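Local coordinates for protein putative aldo/keto reductase (Salmonella enterica subsp. enterica serovar Typhimurium, PDB 4R9O) that probably works as an NADP-dependent oxidoreductase of the aldo/keto reductase family, built on a TIM-barrel fold, at residues 6-11 with 17-22. Numbering follows the deposited sequence.
Sequences QRVTIA and FSRFVM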
loop_
_atom_site.group_PDB
_atom_site.type_symbol
_atom_site.label_atom_id
_atom_site.label_comp_id
_atom_site.label_asym_id
_atom_site.label_seq_id
_atom_site.Cartn_x
_atom_site.Cartn_y
_atom_site.Cartn_z
ATOM N N GLN C 6 -37.848 -3.533 -16.868
ATOM C CA GLN C 6 -38.451 -4.207 -15.725
ATOM C C GLN C 6 -38.565 -3.264 -14.520
ATOM O O GLN C 6 -37.761 -2.338 -14.361
ATOM C CB GLN C 6 -37.627 -5.445 -15.357
ATOM C CG GLN C 6 -38.208 -6.282 -14.231
ATOM C CD GLN C 6 -37.202 -7.264 -13.657
ATOM O OE1 GLN C 6 -36.112 -7.447 -14.207
ATOM N NE2 GLN C 6 -37.562 -7.901 -12.544
ATOM N N ARG C 7 -39.570 -3.488 -13.680
ATOM C CA ARG C 7 -39.696 -2.739 -12.440
ATOM C C ARG C 7 -39.238 -3.623 -11.291
ATOM O O ARG C 7 -39.396 -4.841 -11.340
ATOM C CB ARG C 7 -41.128 -2.263 -12.229
ATOM C CG ARG C 7 -41.670 -1.488 -13.414
ATOM C CD ARG C 7 -42.856 -0.627 -13.029
ATOM N NE ARG C 7 -42.546 0.291 -11.934
ATOM C CZ ARG C 7 -41.776 1.369 -12.052
ATOM N NH1 ARG C 7 -41.558 2.145 -10.998
ATOM N NH2 ARG C 7 -41.210 1.665 -13.214
ATOM N N VAL C 8 -38.646 -3.016 -10.265
ATOM C CA VAL C 8 -38.037 -3.787 -9.195
ATOM C C VAL C 8 -38.301 -3.139 -7.844
ATOM O O VAL C 8 -38.314 -1.916 -7.722
ATOM C CB VAL C 8 -36.505 -3.947 -9.410
ATOM C CG1 VAL C 8 -36.211 -4.813 -10.630
ATOM C CG2 VAL C 8 -35.828 -2.597 -9.546
ATOM N N THR C 9 -38.552 -3.961 -6.835
ATOM C CA THR C 9 -38.609 -3.466 -5.466
ATOM C C THR C 9 -37.187 -3.423 -4.918
ATOM O O THR C 9 -36.531 -4.452 -4.817
ATOM C CB THR C 9 -39.504 -4.351 -4.581
ATOM O OG1 THR C 9 -40.797 -4.464 -5.186
ATOM C CG2 THR C 9 -39.652 -3.746 -3.193
ATOM N N ILE C 10 -36.704 -2.235 -4.566
ATOM C CA ILE C 10 -35.282 -2.089 -4.263
ATOM C C ILE C 10 -34.896 -2.542 -2.856
ATOM O O ILE C 10 -33.726 -2.815 -2.598
ATOM C CB ILE C 10 -34.825 -0.641 -4.464
ATOM C CG1 ILE C 10 -35.407 0.257 -3.368
ATOM C CG2 ILE C 10 -35.246 -0.158 -5.850
ATOM C CD1 ILE C 10 -34.962 1.683 -3.463
ATOM N N ALA C 11 -35.872 -2.650 -1.959
ATOM C CA ALA C 11 -35.615 -3.031 -0.569
ATOM C C ALA C 11 -36.910 -3.569 0.038
ATOM O O ALA C 11 -37.983 -3.271 -0.487
ATOM C CB ALA C 11 -35.096 -1.824 0.211
ATOM N N PHE C 17 -38.873 0.754 -8.246
ATOM C CA PHE C 17 -38.138 1.549 -9.229
ATOM C C PHE C 17 -38.056 0.849 -10.579
ATOM O O PHE C 17 -38.354 -0.341 -10.705
ATOM C CB PHE C 17 -36.714 1.845 -8.740
ATOM C CG PHE C 17 -36.630 2.915 -7.683
ATOM C CD1 PHE C 17 -37.749 3.642 -7.312
ATOM C CD2 PHE C 17 -35.417 3.197 -7.066
ATOM C CE1 PHE C 17 -37.670 4.622 -6.338
ATOM C CE2 PHE C 17 -35.329 4.187 -6.089
ATOM C CZ PHE C 17 -36.456 4.899 -5.729
ATOM N N SER C 18 -37.653 1.588 -11.604
ATOM C CA SER C 18 -37.269 0.930 -12.846
ATOM C C SER C 18 -35.839 0.405 -12.646
ATOM O O SER C 18 -35.043 1.032 -11.960
ATOM C CB SER C 18 -37.382 1.884 -14.042
ATOM O OG SER C 18 -36.566 3.029 -13.872
ATOM N N ARG C 19 -35.536 -0.753 -13.220
ATOM C CA ARG C 19 -34.235 -1.401 -13.066
ATOM C C ARG C 19 -33.080 -0.530 -13.564
ATOM O O ARG C 19 -31.960 -0.602 -13.052
ATOM C CB ARG C 19 -34.239 -2.739 -13.808
ATOM C CG ARG C 19 -33.065 -3.629 -13.507
ATOM C CD ARG C 19 -33.185 -4.911 -14.294
ATOM N NE ARG C 19 -32.171 -5.867 -13.884
ATOM C CZ ARG C 19 -32.011 -7.059 -14.436
ATOM N NH1 ARG C 19 -32.807 -7.435 -15.431
ATOM N NH2 ARG C 19 -31.051 -7.866 -13.995
ATOM N N PHE C 20 -33.352 0.277 -14.583
ATOM C CA PHE C 20 -32.390 1.273 -15.039
ATOM C C PHE C 20 -32.843 2.663 -14.589
ATOM O O PHE C 20 -34.025 2.984 -14.623
ATOM C CB PHE C 20 -32.223 1.222 -16.560
ATOM C CG PHE C 20 -31.309 0.125 -17.037
ATOM C CD1 PHE C 20 -29.961 0.368 -17.235
ATOM C CD2 PHE C 20 -31.802 -1.141 -17.303
ATOM C CE1 PHE C 20 -29.110 -0.640 -17.677
ATOM C CE2 PHE C 20 -30.963 -2.153 -17.756
ATOM C CZ PHE C 20 -29.613 -1.899 -17.943
ATOM N N VAL C 21 -31.886 3.481 -14.165
ATOM C CA VAL C 21 -32.168 4.805 -13.616
ATOM C C VAL C 21 -31.568 5.907 -14.484
ATOM O O VAL C 21 -30.391 5.847 -14.845
ATOM C CB VAL C 21 -31.616 4.917 -12.174
ATOM C CG1 VAL C 21 -31.761 6.343 -11.632
ATOM C CG2 VAL C 21 -32.318 3.913 -11.265
ATOM N N MET C 22 -32.368 6.912 -14.843
ATOM C CA MET C 22 -31.818 8.048 -15.589
ATOM C C MET C 22 -31.184 9.055 -14.633
ATOM O O MET C 22 -31.871 9.643 -13.799
ATOM C CB MET C 22 -32.896 8.735 -16.435
ATOM C CG MET C 22 -32.337 9.804 -17.368
ATOM S SD MET C 22 -31.244 9.105 -18.630
ATOM C CE MET C 22 -29.899 10.284 -18.617
#
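Val8 and Phe17 form the antiparallel hydrogen-bonded pair of this hairpin: Val8 N gives its hydrogen to Phe17 O at 2.7 Å, and Phe17 N returns one to Val8 O at 2.8 Å. Arg7 and Ser18, the adjoining non-hydrogen-bonded pair, come within 4.4 Å between their CA atoms. A third backbone bond, from Arg19 N to Gln6 O (N-H...O angle 162°), continues the pairing past the bridged residues. Phe17 O also receives a CA-H...O contact from Arg7 CA, so two neighbouring residues of 6-11 converge on that one carbonyl.

The apolar contact lies on the face that carries Val8 and Phe17. Ile10 meets the Phe17 ring obliquely with both branches, Ile10 CG2 lying 3.6 Å from Phe17 CD2 while Ile10 CD1 approaches Phe17 CE2. Leu261 of strand 261-264 touches both side chains, which ties the hairpin to the barrel wall.

On the face it shares with Ser18, Arg7 bends at chi3 (56°), folding its guanidinium back over the backbone of 17-18; Phe17 C lies 3.6 Å above the guanidinium plane, nearer the edge of the group than its centre. Glu16 binds Arg7 NE in a salt bridge and Thr50 OG1 hydrogen-bonds NH2, which should fix the group's rotation. Arg19 runs extended to a salt bridge with Glu279, which also accepts from Gln6 N; Gln6 OE1 approaches Arg19 NH1 to 3.5 Å without a hydrogen bond, its amide plane 80° from the guanidinium. Ser18 OG donates to Phe20 O, 2.7 Å away, where strand 16-23 is interrupted.

Past that break the strand runs on into the barrel wall, and 7-9 pairs with its start, as in other aldo/keto reductases. Labour is thus divided: three backbone bonds join the strands, while Glu16, Thr50 and Glu279 anchor the two arginines.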